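Local coordinates for tannase (PDB 6YQ4), which probably hydrolyses gallotannins, the ester-linked plant polyphenols that tannases break down, and binds a magnesium ion, at residues P72-N77 / I161-S166; Y82-A87 / R119-D124; G115-T120 / I136-A141; D199-S204 / T433-I438; R437-A442 / N467-W472. One frame throughout, in Å; residues are numbered along the deposited sequence.

Contact 1 (P72-N77 / I161-S166); sequences PIFFPN and ISNGTS
The Phe74 ring lies obliquely across the side chain of Asn163, its CZ 3.8 Å from Asn163 CB and the ring plane 37° from the amide plane. With CG anti to the backbone N (chi1 -177°), Phe74 reaches forward along its own strand and meets the residue two places beyond its bridge partner, Ile161. At the start of the strands Ile161 CD1 touches Pro72 CB at 3.6 Å. Strands 73-76 and 161-163 run parallel and exchange four backbone bonds, from Ile161 N to Ile73 O (2.8 Å) through to Asn77 N and Asn163 O. On the face of Phe75 and Ser162, a water donates to Phe75 O (2.8 Å), accepts from Asn77 ND2 (3.2 Å) and is hydrogen-bonded to Ser162 OG. Asn77 OD1 takes the backbone N-H of Val79 and ND2 gives to Gly168 O, while the Asn163 amide is held by Ser204 and Asp479. Strand 161-163 leads into Gly164 and Ser166, part of a GxSxG pattern consistent with a nucleophile elbow, where Ser166 OG is hydrogen-bonded to His476 NE2. The buried amides and the water thus have polar partners, which probably helps hold the backbone that leads to the probable nucleophile.

Contact 2 (Y82-A87 / R119-D124); sequences YMPGKA and RTLTDD
Met83 SD sits over the centre of one face of the Arg119 guanidinium, 3.6 Å from CZ, and this is the tight part of the contact. The methionine is bent at chi2 and chi3 (-77° and -68°), which folds the thioether back across the arginine and brings CE within 3.4 Å of Thr120 OG1. Thr120 CG2 lies on the sulfur as well, at 3.5 Å from Met83 SD. The Arg119 chain is extended from CG to NE and passes beside the Tyr82 carbonyl, whose O accepts from Arg119 N (2.8 Å). The guanidinium also gives NE to Gly81 O, and NH1 to Asn367 OD1 and Arg236 O. Packing thins out along Pro84, where CD meets Thr120 OG1 at 3.7 Å and CG comes no nearer than 4.3 Å to Leu121 CD2, on a partly exposed side. From there the two segments diverge. Tyr82 is bonded through OH to Ile209 O, and a glycerol, probably from the crystallisation liquor, lies close to its side chain. This is a junction of two irregular loops, which follow the C-terminal ends of strands 73-76 and 110-114 in an alpha/beta-hydrolase-type sheet, with Tyr82 near the probable Ser-His-Asp triad.

Contact 3 (G115-T120 / I136-A141); sequences GARGRT and IVDLKA
The irregular segment 115-120 passes the side of helix 134-148, coming nearest at Ala116 and Asp138, whose CA atoms are 5.4 Å apart. Asp138 reaches out from the helix and offers both carboxylate oxygens to Arg117. OD1 takes the backbone N-H of Arg117 at 2.8 Å, nearly straight (172°), and also the NE of the same residue, on its syn lone pair, with Arg117 NE and Asp138 OD1 2.9 Å apart. Arg117 NH2 completes a side-on, two-nitrogen salt bridge to Asp138 OD2 (3.1 Å), approaching from above the carboxylate plane. Both oxygens stay close to the guanidinium plane, although the two flat groups are turned 41° from each other. The bend at chi3 of Arg117 (-84°) turns the guanidinium back toward the helix, so backbone and side chain of one residue grip one carboxylate. Gln47 NE2 is a further direct donor to Asp138 OD2. With this set of donors around it, the buried carboxylate is probably kept ionised. Beside the polar cluster, Ala116 CB rests on Asp138 CB at 3.8 Å and on Leu139 CD2 at 4.1 Å. Around it, Leu139 leans on helix 167-177 and Val137 on helix 185-191, while Gly115 is backbone-bonded to Asn48 of strand 48-54; the contact thereby ties the loop leaving strand 110-114 to the helix that follows it.

Contact 4 (D199-S204 / T433-I438); sequences DIFAVS and TKYWRI
Strands 202-204 and 435-438 run parallel, their short axes 2° apart and 4.7 Å from each other, with Ala202, Val203 and Ser204 paired to Tyr435, Trp436 and Arg437. Val203 makes both backbone bonds of the pair, N to Tyr435 O (2.9 Å) and O to Arg437 N (2.8 Å). Its side chain lies over one face of the Trp436 indole, a CH-pi contact with CG2 3.9 Å from the centroid of the six-membered ring. Trp436 NE1 gives to Thr433 O, which lies near the ring plane, and so helps fix the turn of the indole. On the other face of the sheet Ala202 CB packs on Tyr435 CB at 3.8 Å, while the Phe201 ring, CG anti to the backbone N (chi1 180°), tips its CZ onto Tyr435 CE2 with the planes 47° apart. Thr433 OG1 gives to Ile200 O (2.8 Å) and accepts a hydrogen bond from a water that accepts from Ile200 N. Ser204 OG also bonds Asn163, and Arg437 pairs with Asp481. A hydroxyl and a water thus extend the bonding ahead of the ladder, and another water joins Ser204 OG to Arg437 NH1 in its last pair; apolar packing covers the Val203/Trp436 face, while the other passes from Ala202, Phe201 and Tyr435 to polar Ser204 and Arg437.

Contact 5 (R437-A442 / N467-W472); sequences RIRHGA and NFAAPW
Arg439 carries the contact by bending at chi2 (-57°), which lays its guanidinium over the neighbouring strand rather than along its own. NH2 and NH1 both give to Asn467 OD1, at 2.9 and 3.1 Å, an end-on grip on one oxygen from the same face of the amide, the two planes 28° apart. Arg439 NH1 also reaches back to Ile438 O, and weakly to Asn467 O. One face of the guanidinium lies on Ala469 CB, 3.5 Å from Arg439 CZ; the opposite face is covered by the guanidinium of Arg437. Two like charges this close probably depend on the carboxylate of Asp481 and on the amide oxygen. Asn467 has CG anti to its backbone nitrogen (chi1 -174°), which sets OD1 forward beside the arginine. On the other sheet face Ile438 CG2 meets Phe468 CD1 at 3.5 Å, the side chains slanting past each other. Strands 437-439 and 467-469 are parallel, bonded from Ile438 N to Asn467 O and from His440 N to Ala469 O (3.2 Å); beyond them Ala442 N gives to Pro471 O at 3.1 Å. His440 NE2 gives to the backbone O of Asp444, itself a member of the probable Ser-His-Asp triad. Strand 435-439, helix 450-461 and strand 465-469 form a beta-alpha-beta unit, whose last strand is an edge of the alpha/beta-hydrolase-type sheet.

In the fold
Contacts 1, 4 and 5 follow one another across the central sheet, in strand order 73-76, 160-163, 202-206, 435-439, 465-469. Contacts 1 and 4 have centres about 10 Å apart and join through Asn163 OD1 and Ser204 OG, 2.7 Å apart; contacts 4 and 5 share Arg437 and Ile438. Contacts 2 and 3 share Arg119 and Thr120, and Gly85 O lies 2.9 Å from Ala116 N; contact 3 reaches contact 1 through Leu139. Contacts 2 and 5, centres about 29 Å apart, lie on opposite sides of the chain's centre. Contact 1 holds the probable nucleophile; its Ile73 side chain is about 6 Å from the magnesium ion.

Contact 1 (P72-N77 / I161-S166)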
# COMPACT_ATOMS: atom_id res chain seq x y z
N PRO A 72 16.65 8.21 12.29
CA PRO A 72 15.34 7.67 11.91
C PRO A 72 15.42 6.16 11.66
O PRO A 72 16.47 5.62 11.30
CB PRO A 72 15.00 8.43 10.62
CG PRO A 72 15.85 9.63 10.64
CD PRO A 72 17.08 9.32 11.44
N ILE A 73 14.29 5.49 11.85
CA ILE A 73 14.18 4.05 11.68
C ILE A 73 13.35 3.81 10.43
O ILE A 73 12.18 4.21 10.36
CB ILE A 73 13.57 3.38 12.93
CG1 ILE A 73 14.49 3.58 14.13
CG2 ILE A 73 13.35 1.87 12.71
CD1 ILE A 73 14.03 2.88 15.39
N PHE A 74 13.98 3.20 9.42
CA PHE A 74 13.33 2.88 8.16
C PHE A 74 12.66 1.52 8.28
O PHE A 74 13.33 0.52 8.57
CB PHE A 74 14.35 2.91 7.02
CG PHE A 74 13.74 2.67 5.65
CD1 PHE A 74 12.88 3.61 5.08
CD2 PHE A 74 14.04 1.51 4.93
CE1 PHE A 74 12.32 3.40 3.82
CE2 PHE A 74 13.48 1.29 3.66
CZ PHE A 74 12.60 2.24 3.10
N PHE A 75 11.35 1.48 8.03
CA PHE A 75 10.48 0.34 8.34
C PHE A 75 9.81 -0.21 7.07
O PHE A 75 8.60 -0.05 6.88
CB PHE A 75 9.45 0.81 9.37
CG PHE A 75 8.68 -0.29 10.03
CD1 PHE A 75 9.25 -1.07 11.04
CD2 PHE A 75 7.36 -0.55 9.68
CE1 PHE A 75 8.54 -2.11 11.65
CE2 PHE A 75 6.63 -1.57 10.30
CZ PHE A 75 7.22 -2.35 11.28
N PRO A 76 10.56 -0.90 6.19
CA PRO A 76 9.94 -1.51 4.99
C PRO A 76 9.29 -2.87 5.25
O PRO A 76 9.86 -3.74 5.90
CB PRO A 76 11.12 -1.66 4.03
CG PRO A 76 12.31 -1.91 4.95
CD PRO A 76 12.02 -1.11 6.23
N ASN A 77 8.09 -3.06 4.68
CA ASN A 77 7.46 -4.37 4.61
C ASN A 77 7.46 -4.87 3.17
O ASN A 77 7.60 -4.09 2.23
CB ASN A 77 6.03 -4.35 5.21
CG ASN A 77 4.96 -3.87 4.22
OD1 ASN A 77 4.62 -4.59 3.28
ND2 ASN A 77 4.37 -2.67 4.48
N ILE A 161 9.71 5.50 9.82
CA ILE A 161 9.15 5.76 8.49
C ILE A 161 8.77 4.42 7.88
O ILE A 161 9.64 3.59 7.56
CB ILE A 161 10.11 6.52 7.57
CG1 ILE A 161 10.62 7.78 8.27
CG2 ILE A 161 9.39 6.85 6.22
CD1 ILE A 161 11.94 7.60 8.99
N SER A 162 7.47 4.21 7.72
CA SER A 162 6.94 3.03 7.04
C SER A 162 7.10 3.15 5.53
O SER A 162 6.98 4.24 4.97
CB SER A 162 5.46 2.89 7.39
OG SER A 162 4.97 1.60 7.10
N ASN A 163 7.36 2.00 4.88
CA ASN A 163 7.36 1.89 3.42
C ASN A 163 6.69 0.58 2.98
O ASN A 163 6.76 -0.44 3.66
CB ASN A 163 8.79 1.97 2.85
CG ASN A 163 8.81 2.27 1.35
OD1 ASN A 163 8.03 3.09 0.85
ND2 ASN A 163 9.70 1.59 0.62
N GLY A 164 6.03 0.63 1.83
CA GLY A 164 5.41 -0.54 1.23
C GLY A 164 4.96 -0.23 -0.18
O GLY A 164 4.93 0.92 -0.62
N THR A 165 4.63 -1.29 -0.90
CA THR A 165 4.19 -1.23 -2.29
C THR A 165 2.92 -2.04 -2.42
O THR A 165 2.87 -3.18 -1.95
CB THR A 165 5.26 -1.79 -3.25
OG1 THR A 165 6.45 -0.98 -3.20
CG2 THR A 165 4.72 -1.84 -4.67
N SER A 166 1.90 -1.43 -3.02
CA SER A 166 0.69 -2.13 -3.44
C SER A 166 -0.10 -2.50 -2.21
O SER A 166 -0.48 -1.62 -1.43
CB SER A 166 1.03 -3.38 -4.28
OG SER A 166 -0.06 -3.77 -5.11
O HOH W 1 5.94 -1.01 6.78

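Contact 2 (Y82-A87 / R119-D124)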
# COMPACT_ATOMS: atom_id res chain seq x y z
N TYR A 82 -1.53 -9.10 -0.51
CA TYR A 82 -2.02 -9.46 0.82
C TYR A 82 -1.60 -10.87 1.19
O TYR A 82 -2.24 -11.51 2.04
CB TYR A 82 -3.54 -9.28 0.93
CG TYR A 82 -3.92 -7.83 1.01
CD1 TYR A 82 -3.71 -7.09 2.17
CD2 TYR A 82 -4.45 -7.17 -0.10
CE1 TYR A 82 -4.03 -5.73 2.23
CE2 TYR A 82 -4.76 -5.82 -0.05
CZ TYR A 82 -4.57 -5.11 1.12
OH TYR A 82 -4.92 -3.76 1.15
N MET A 83 -0.54 -11.34 0.57
CA MET A 83 0.11 -12.62 0.78
C MET A 83 1.17 -12.47 1.86
O MET A 83 1.66 -11.37 2.12
CB MET A 83 0.75 -13.08 -0.53
CG MET A 83 -0.27 -13.47 -1.57
SD MET A 83 -0.96 -15.10 -1.21
CE MET A 83 0.46 -16.15 -1.49
N PRO A 84 1.55 -13.57 2.51
CA PRO A 84 2.61 -13.51 3.53
C PRO A 84 3.89 -12.88 2.98
O PRO A 84 4.35 -13.22 1.88
CB PRO A 84 2.84 -14.98 3.89
CG PRO A 84 1.60 -15.68 3.48
CD PRO A 84 1.11 -14.96 2.27
N GLY A 85 4.50 -12.01 3.77
CA GLY A 85 5.73 -11.39 3.32
C GLY A 85 6.87 -11.52 4.29
O GLY A 85 6.76 -11.13 5.45
N LYS A 86 7.99 -12.06 3.82
CA LYS A 86 9.10 -12.28 4.73
C LYS A 86 9.84 -10.98 4.97
O LYS A 86 9.75 -10.04 4.18
CB LYS A 86 10.06 -13.35 4.18
CG LYS A 86 9.51 -14.76 4.16
CD LYS A 86 10.22 -15.65 5.17
CE LYS A 86 9.58 -17.04 5.27
NZ LYS A 86 10.24 -18.09 4.42
N ALA A 87 10.58 -10.95 6.08
CA ALA A 87 11.43 -9.81 6.37
C ALA A 87 12.40 -9.58 5.23
O ALA A 87 13.02 -10.52 4.73
CB ALA A 87 12.19 -10.04 7.68
N ARG A 119 -2.55 -13.96 3.44
CA ARG A 119 -3.89 -14.50 3.30
C ARG A 119 -3.93 -16.01 3.06
O ARG A 119 -4.96 -16.63 3.35
CB ARG A 119 -4.63 -13.76 2.17
CG ARG A 119 -3.90 -13.79 0.83
CD ARG A 119 -4.72 -13.06 -0.19
NE ARG A 119 -4.14 -12.99 -1.53
CZ ARG A 119 -4.14 -13.98 -2.41
NH1 ARG A 119 -4.61 -15.22 -2.09
NH2 ARG A 119 -3.61 -13.76 -3.61
N THR A 120 -2.86 -16.63 2.56
CA THR A 120 -2.90 -18.07 2.32
C THR A 120 -2.35 -18.90 3.48
O THR A 120 -2.40 -20.12 3.41
CB THR A 120 -2.12 -18.43 1.05
OG1 THR A 120 -0.82 -17.85 1.10
CG2 THR A 120 -2.83 -17.91 -0.19
N LEU A 121 -1.86 -18.27 4.54
CA LEU A 121 -1.15 -18.98 5.60
C LEU A 121 -2.08 -19.86 6.44
O LEU A 121 -3.15 -19.44 6.87
CB LEU A 121 -0.46 -17.96 6.49
CG LEU A 121 0.82 -18.26 7.24
CD1 LEU A 121 1.79 -19.11 6.40
CD2 LEU A 121 1.42 -16.88 7.57
N THR A 122 -1.65 -21.09 6.71
CA THR A 122 -2.38 -21.99 7.59
C THR A 122 -1.55 -22.37 8.81
O THR A 122 -0.32 -22.26 8.81
CB THR A 122 -2.84 -23.31 6.88
OG1 THR A 122 -1.70 -24.02 6.38
CG2 THR A 122 -3.82 -23.04 5.75
N ASP A 123 -2.27 -22.82 9.83
CA ASP A 123 -1.69 -23.50 10.98
C ASP A 123 -1.47 -24.99 10.65
O ASP A 123 -1.69 -25.44 9.51
CB ASP A 123 -2.60 -23.32 12.21
CG ASP A 123 -3.92 -24.11 12.10
OD1 ASP A 123 -4.28 -24.53 10.98
OD2 ASP A 123 -4.61 -24.33 13.11
N ASP A 124 -1.05 -25.77 11.66
CA ASP A 124 -0.82 -27.20 11.48
C ASP A 124 -2.10 -27.94 11.11
O ASP A 124 -2.07 -28.93 10.36
CB ASP A 124 -0.26 -27.80 12.78
CG ASP A 124 1.25 -27.64 12.91
OD1 ASP A 124 1.79 -28.04 13.97
OD2 ASP A 124 1.88 -27.11 11.96

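Contact 3 (G115-T120 / I136-A141)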
# COMPACT_ATOMS: atom_id res chain seq x y z
N GLY A 115 8.74 -9.14 8.78
CA GLY A 115 7.80 -9.98 8.08
C GLY A 115 6.41 -9.87 8.68
O GLY A 115 6.23 -9.30 9.76
N ALA A 116 5.43 -10.43 7.97
CA ALA A 116 4.03 -10.37 8.37
C ALA A 116 3.29 -11.52 7.71
O ALA A 116 3.63 -11.94 6.60
CB ALA A 116 3.38 -9.03 8.00
N ARG A 117 2.26 -12.02 8.40
CA ARG A 117 1.41 -13.07 7.84
C ARG A 117 0.58 -12.53 6.69
O ARG A 117 0.41 -11.32 6.52
CB ARG A 117 0.48 -13.66 8.90
CG ARG A 117 1.16 -14.28 10.11
CD ARG A 117 0.14 -14.58 11.20
NE ARG A 117 -0.14 -13.39 12.00
CZ ARG A 117 -1.20 -13.25 12.79
NH1 ARG A 117 -2.08 -14.23 12.89
NH2 ARG A 117 -1.37 -12.13 13.48
N GLY A 118 0.05 -13.44 5.90
CA GLY A 118 -0.74 -13.09 4.74
C GLY A 118 -1.80 -14.14 4.52
O GLY A 118 -1.90 -15.13 5.26
N ARG A 119 -2.55 -13.96 3.44
CA ARG A 119 -3.89 -14.50 3.30
C ARG A 119 -3.93 -16.01 3.06
O ARG A 119 -4.96 -16.63 3.35
CB ARG A 119 -4.63 -13.76 2.17
CG ARG A 119 -3.90 -13.79 0.83
CD ARG A 119 -4.72 -13.06 -0.19
NE ARG A 119 -4.14 -12.99 -1.53
CZ ARG A 119 -4.14 -13.98 -2.41
NH1 ARG A 119 -4.61 -15.22 -2.09
NH2 ARG A 119 -3.61 -13.76 -3.61
N THR A 120 -2.86 -16.63 2.56
CA THR A 120 -2.90 -18.07 2.32
C THR A 120 -2.35 -18.90 3.48
O THR A 120 -2.40 -20.12 3.41
CB THR A 120 -2.12 -18.43 1.05
OG1 THR A 120 -0.82 -17.85 1.10
CG2 THR A 120 -2.83 -17.91 -0.19
N ILE A 136 -1.89 -6.39 9.35
CA ILE A 136 -1.77 -5.08 9.99
C ILE A 136 -1.45 -5.27 11.47
O ILE A 136 -0.70 -4.48 12.06
CB ILE A 136 -3.03 -4.20 9.75
CG1 ILE A 136 -2.82 -2.81 10.37
CG2 ILE A 136 -4.32 -4.80 10.30
CD1 ILE A 136 -1.63 -2.10 9.79
N VAL A 137 -1.92 -6.37 12.06
CA VAL A 137 -1.60 -6.65 13.46
C VAL A 137 -0.11 -6.96 13.61
O VAL A 137 0.53 -6.52 14.57
CB VAL A 137 -2.48 -7.79 13.98
CG1 VAL A 137 -1.92 -8.34 15.31
CG2 VAL A 137 -3.92 -7.30 14.13
N ASP A 138 0.47 -7.68 12.65
CA ASP A 138 1.88 -8.02 12.74
C ASP A 138 2.75 -6.76 12.66
O ASP A 138 3.67 -6.59 13.46
CB ASP A 138 2.27 -9.03 11.65
CG ASP A 138 1.69 -10.45 11.91
OD1 ASP A 138 1.59 -11.25 10.96
OD2 ASP A 138 1.33 -10.77 13.06
N LEU A 139 2.43 -5.86 11.72
CA LEU A 139 3.19 -4.62 11.58
C LEU A 139 3.08 -3.75 12.84
O LEU A 139 4.08 -3.16 13.28
CB LEU A 139 2.71 -3.83 10.35
CG LEU A 139 2.97 -4.45 8.98
CD1 LEU A 139 2.92 -3.41 7.88
CD2 LEU A 139 4.30 -5.20 8.96
N LYS A 140 1.88 -3.64 13.41
CA LYS A 140 1.72 -2.92 14.67
C LYS A 140 2.56 -3.55 15.77
O LYS A 140 3.28 -2.85 16.49
CB LYS A 140 0.23 -2.89 15.07
CG LYS A 140 -0.62 -1.95 14.21
CD LYS A 140 -2.12 -2.15 14.44
CE LYS A 140 -2.89 -1.09 13.66
NZ LYS A 140 -2.71 0.30 14.25
N ALA A 141 2.51 -4.88 15.87
CA ALA A 141 3.25 -5.61 16.89
C ALA A 141 4.75 -5.41 16.75
O ALA A 141 5.46 -5.39 17.77
CB ALA A 141 2.90 -7.08 16.79

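Contact 4 (D199-S204 / T433-I438)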
# COMPACT_ATOMS: atom_id res chain seq x y z
N ASP A 199 1.86 3.92 16.88
CA ASP A 199 1.84 5.06 15.97
C ASP A 199 3.22 5.27 15.36
O ASP A 199 4.24 4.94 15.98
CB ASP A 199 1.38 6.32 16.71
CG ASP A 199 2.34 6.74 17.79
OD1 ASP A 199 2.53 5.96 18.75
OD2 ASP A 199 2.92 7.84 17.67
N ILE A 200 3.27 5.79 14.13
CA ILE A 200 4.53 5.95 13.42
C ILE A 200 4.73 7.41 13.01
O ILE A 200 3.83 8.24 13.11
CB ILE A 200 4.66 5.02 12.20
CG1 ILE A 200 3.57 5.28 11.18
CG2 ILE A 200 4.60 3.57 12.63
CD1 ILE A 200 3.88 4.68 9.87
N PHE A 201 5.95 7.71 12.55
CA PHE A 201 6.31 9.09 12.27
C PHE A 201 5.89 9.52 10.86
O PHE A 201 5.44 10.66 10.68
CB PHE A 201 7.81 9.30 12.47
CG PHE A 201 8.28 10.72 12.20
CD1 PHE A 201 8.05 11.74 13.11
CD2 PHE A 201 8.91 11.02 11.00
CE1 PHE A 201 8.48 13.07 12.84
CE2 PHE A 201 9.33 12.32 10.72
CZ PHE A 201 9.12 13.35 11.65
N ALA A 202 6.02 8.65 9.87
CA ALA A 202 5.70 9.04 8.50
C ALA A 202 5.42 7.79 7.68
O ALA A 202 5.93 6.71 7.98
CB ALA A 202 6.84 9.84 7.86
N VAL A 203 4.58 7.95 6.66
CA VAL A 203 4.14 6.87 5.80
C VAL A 203 4.66 7.15 4.40
O VAL A 203 4.50 8.27 3.89
CB VAL A 203 2.60 6.75 5.76
CG1 VAL A 203 2.17 5.82 4.67
CG2 VAL A 203 2.06 6.30 7.07
N SER A 204 5.27 6.16 3.78
CA SER A 204 5.46 6.16 2.34
C SER A 204 4.72 4.95 1.78
O SER A 204 4.85 3.85 2.31
CB SER A 204 6.94 6.11 1.96
OG SER A 204 7.06 5.56 0.65
N THR A 433 0.23 10.64 12.81
CA THR A 433 1.26 10.61 11.78
C THR A 433 1.11 11.84 10.89
O THR A 433 0.09 11.99 10.21
CB THR A 433 1.17 9.32 10.97
OG1 THR A 433 1.37 8.19 11.83
CG2 THR A 433 2.23 9.30 9.88
N LYS A 434 2.12 12.71 10.89
CA LYS A 434 2.00 13.96 10.16
C LYS A 434 2.32 13.80 8.67
O LYS A 434 1.67 14.44 7.83
CB LYS A 434 2.89 15.04 10.79
CG LYS A 434 2.20 16.41 10.97
CD LYS A 434 3.15 17.49 11.57
CE LYS A 434 3.47 18.61 10.55
NZ LYS A 434 4.25 19.75 11.17
N TYR A 435 3.32 13.00 8.31
CA TYR A 435 3.91 13.06 6.97
C TYR A 435 3.60 11.82 6.14
O TYR A 435 3.70 10.69 6.63
CB TYR A 435 5.42 13.25 7.07
CG TYR A 435 5.84 14.41 7.93
CD1 TYR A 435 5.75 15.72 7.45
CD2 TYR A 435 6.31 14.20 9.22
CE1 TYR A 435 6.12 16.79 8.23
CE2 TYR A 435 6.70 15.25 10.01
CZ TYR A 435 6.59 16.56 9.50
OH TYR A 435 6.99 17.63 10.25
N TRP A 436 3.25 12.04 4.88
CA TRP A 436 2.70 11.02 3.98
C TRP A 436 3.24 11.27 2.58
O TRP A 436 3.10 12.38 2.06
CB TRP A 436 1.16 11.06 3.93
CG TRP A 436 0.53 10.84 5.27
CD1 TRP A 436 0.54 11.71 6.35
CD2 TRP A 436 -0.18 9.68 5.70
NE1 TRP A 436 -0.11 11.14 7.42
CE2 TRP A 436 -0.56 9.89 7.04
CE3 TRP A 436 -0.52 8.47 5.08
CZ2 TRP A 436 -1.29 8.95 7.76
CZ3 TRP A 436 -1.26 7.55 5.80
CH2 TRP A 436 -1.62 7.78 7.12
N ARG A 437 3.85 10.24 1.99
CA ARG A 437 4.29 10.28 0.60
C ARG A 437 3.57 9.16 -0.14
O ARG A 437 3.67 7.99 0.24
CB ARG A 437 5.81 10.15 0.48
CG ARG A 437 6.33 10.46 -0.92
CD ARG A 437 7.76 10.05 -1.03
NE ARG A 437 8.42 10.49 -2.26
CZ ARG A 437 8.76 9.68 -3.26
NH1 ARG A 437 8.47 8.37 -3.21
NH2 ARG A 437 9.38 10.18 -4.32
N ILE A 438 2.84 9.53 -1.19
CA ILE A 438 1.94 8.64 -1.90
C ILE A 438 2.26 8.76 -3.38
O ILE A 438 2.42 9.87 -3.90
CB ILE A 438 0.46 8.99 -1.61
CG1 ILE A 438 0.09 8.72 -0.16
CG2 ILE A 438 -0.48 8.23 -2.48
CD1 ILE A 438 -1.25 9.34 0.23
O HOH W 2 0.86 5.90 13.02
O HOH W 3 4.64 12.22 12.55
O HOH W 4 6.45 6.97 -1.62

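Contact 5 (R437-A442 / N467-W472)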
# COMPACT_ATOMS: atom_id res chain seq x y z
N ARG A 437 3.85 10.24 1.99
CA ARG A 437 4.29 10.28 0.60
C ARG A 437 3.57 9.16 -0.14
O ARG A 437 3.67 7.99 0.24
CB ARG A 437 5.81 10.15 0.48
CG ARG A 437 6.33 10.46 -0.92
CD ARG A 437 7.76 10.05 -1.03
NE ARG A 437 8.42 10.49 -2.26
CZ ARG A 437 8.76 9.68 -3.26
NH1 ARG A 437 8.47 8.37 -3.21
NH2 ARG A 437 9.38 10.18 -4.32
N ILE A 438 2.84 9.53 -1.19
CA ILE A 438 1.94 8.64 -1.90
C ILE A 438 2.26 8.76 -3.38
O ILE A 438 2.42 9.87 -3.90
CB ILE A 438 0.46 8.99 -1.61
CG1 ILE A 438 0.09 8.72 -0.16
CG2 ILE A 438 -0.48 8.23 -2.48
CD1 ILE A 438 -1.25 9.34 0.23
N ARG A 439 2.41 7.62 -4.05
CA ARG A 439 2.74 7.57 -5.47
C ARG A 439 1.78 6.61 -6.13
O ARG A 439 1.59 5.49 -5.63
CB ARG A 439 4.18 7.11 -5.73
CG ARG A 439 5.29 8.14 -5.44
CD ARG A 439 5.10 9.44 -6.24
NE ARG A 439 6.09 10.48 -5.93
CZ ARG A 439 5.93 11.42 -4.99
NH1 ARG A 439 4.82 11.45 -4.24
NH2 ARG A 439 6.87 12.34 -4.80
N HIS A 440 1.20 7.01 -7.25
CA HIS A 440 0.45 6.07 -8.08
C HIS A 440 0.71 6.42 -9.53
O HIS A 440 0.42 7.53 -9.96
CB HIS A 440 -1.05 6.11 -7.78
CG HIS A 440 -1.84 5.12 -8.57
ND1 HIS A 440 -2.18 3.88 -8.07
CD2 HIS A 440 -2.32 5.17 -9.83
CE1 HIS A 440 -2.87 3.22 -8.99
NE2 HIS A 440 -2.96 3.98 -10.07
N GLY A 441 1.26 5.47 -10.29
CA GLY A 441 1.73 5.78 -11.63
C GLY A 441 0.60 6.10 -12.60
O GLY A 441 -0.49 5.53 -12.54
N ALA A 442 0.90 7.02 -13.52
CA ALA A 442 -0.09 7.50 -14.48
C ALA A 442 -0.61 6.40 -15.44
O ALA A 442 -1.68 6.58 -16.02
CB ALA A 442 0.52 8.67 -15.26
N ASN A 467 2.60 14.44 0.31
CA ASN A 467 3.35 14.56 -0.94
C ASN A 467 2.85 13.48 -1.90
O ASN A 467 3.24 12.31 -1.79
CB ASN A 467 4.86 14.44 -0.67
CG ASN A 467 5.71 14.70 -1.90
OD1 ASN A 467 5.46 14.15 -2.97
ND2 ASN A 467 6.73 15.50 -1.75
N PHE A 468 2.00 13.89 -2.86
CA PHE A 468 1.27 13.01 -3.77
C PHE A 468 1.55 13.41 -5.20
O PHE A 468 1.57 14.59 -5.54
CB PHE A 468 -0.23 13.08 -3.51
CG PHE A 468 -1.07 12.27 -4.50
CD1 PHE A 468 -0.90 10.91 -4.64
CD2 PHE A 468 -2.06 12.88 -5.24
CE1 PHE A 468 -1.69 10.17 -5.53
CE2 PHE A 468 -2.86 12.13 -6.15
CZ PHE A 468 -2.66 10.78 -6.29
N ALA A 469 1.71 12.39 -6.05
CA ALA A 469 2.21 12.52 -7.41
C ALA A 469 1.85 11.25 -8.17
O ALA A 469 1.87 10.15 -7.62
CB ALA A 469 3.73 12.72 -7.42
N ALA A 470 1.53 11.42 -9.45
CA ALA A 470 1.31 10.31 -10.38
C ALA A 470 2.42 10.37 -11.42
O ALA A 470 2.29 11.05 -12.44
CB ALA A 470 -0.07 10.40 -11.04
N PRO A 471 3.54 9.69 -11.18
CA PRO A 471 4.68 9.77 -12.10
C PRO A 471 4.32 9.24 -13.49
O PRO A 471 3.76 8.15 -13.64
CB PRO A 471 5.74 8.90 -11.42
CG PRO A 471 5.29 8.78 -9.99
CD PRO A 471 3.81 8.81 -10.02
N TRP A 472 4.70 10.01 -14.50
CA TRP A 472 4.36 9.71 -15.89
C TRP A 472 5.01 8.41 -16.37
O TRP A 472 6.15 8.08 -16.03
CB TRP A 472 4.82 10.87 -16.79
CG TRP A 472 4.39 10.68 -18.20
CD1 TRP A 472 5.15 10.19 -19.24
CD2 TRP A 472 3.10 10.96 -18.75
NE1 TRP A 472 4.40 10.15 -20.40
CE2 TRP A 472 3.14 10.62 -20.12
CE3 TRP A 472 1.91 11.47 -18.21
CZ2 TRP A 472 2.03 10.77 -20.96
CZ3 TRP A 472 0.82 11.61 -19.04
CH2 TRP A 472 0.88 11.25 -20.40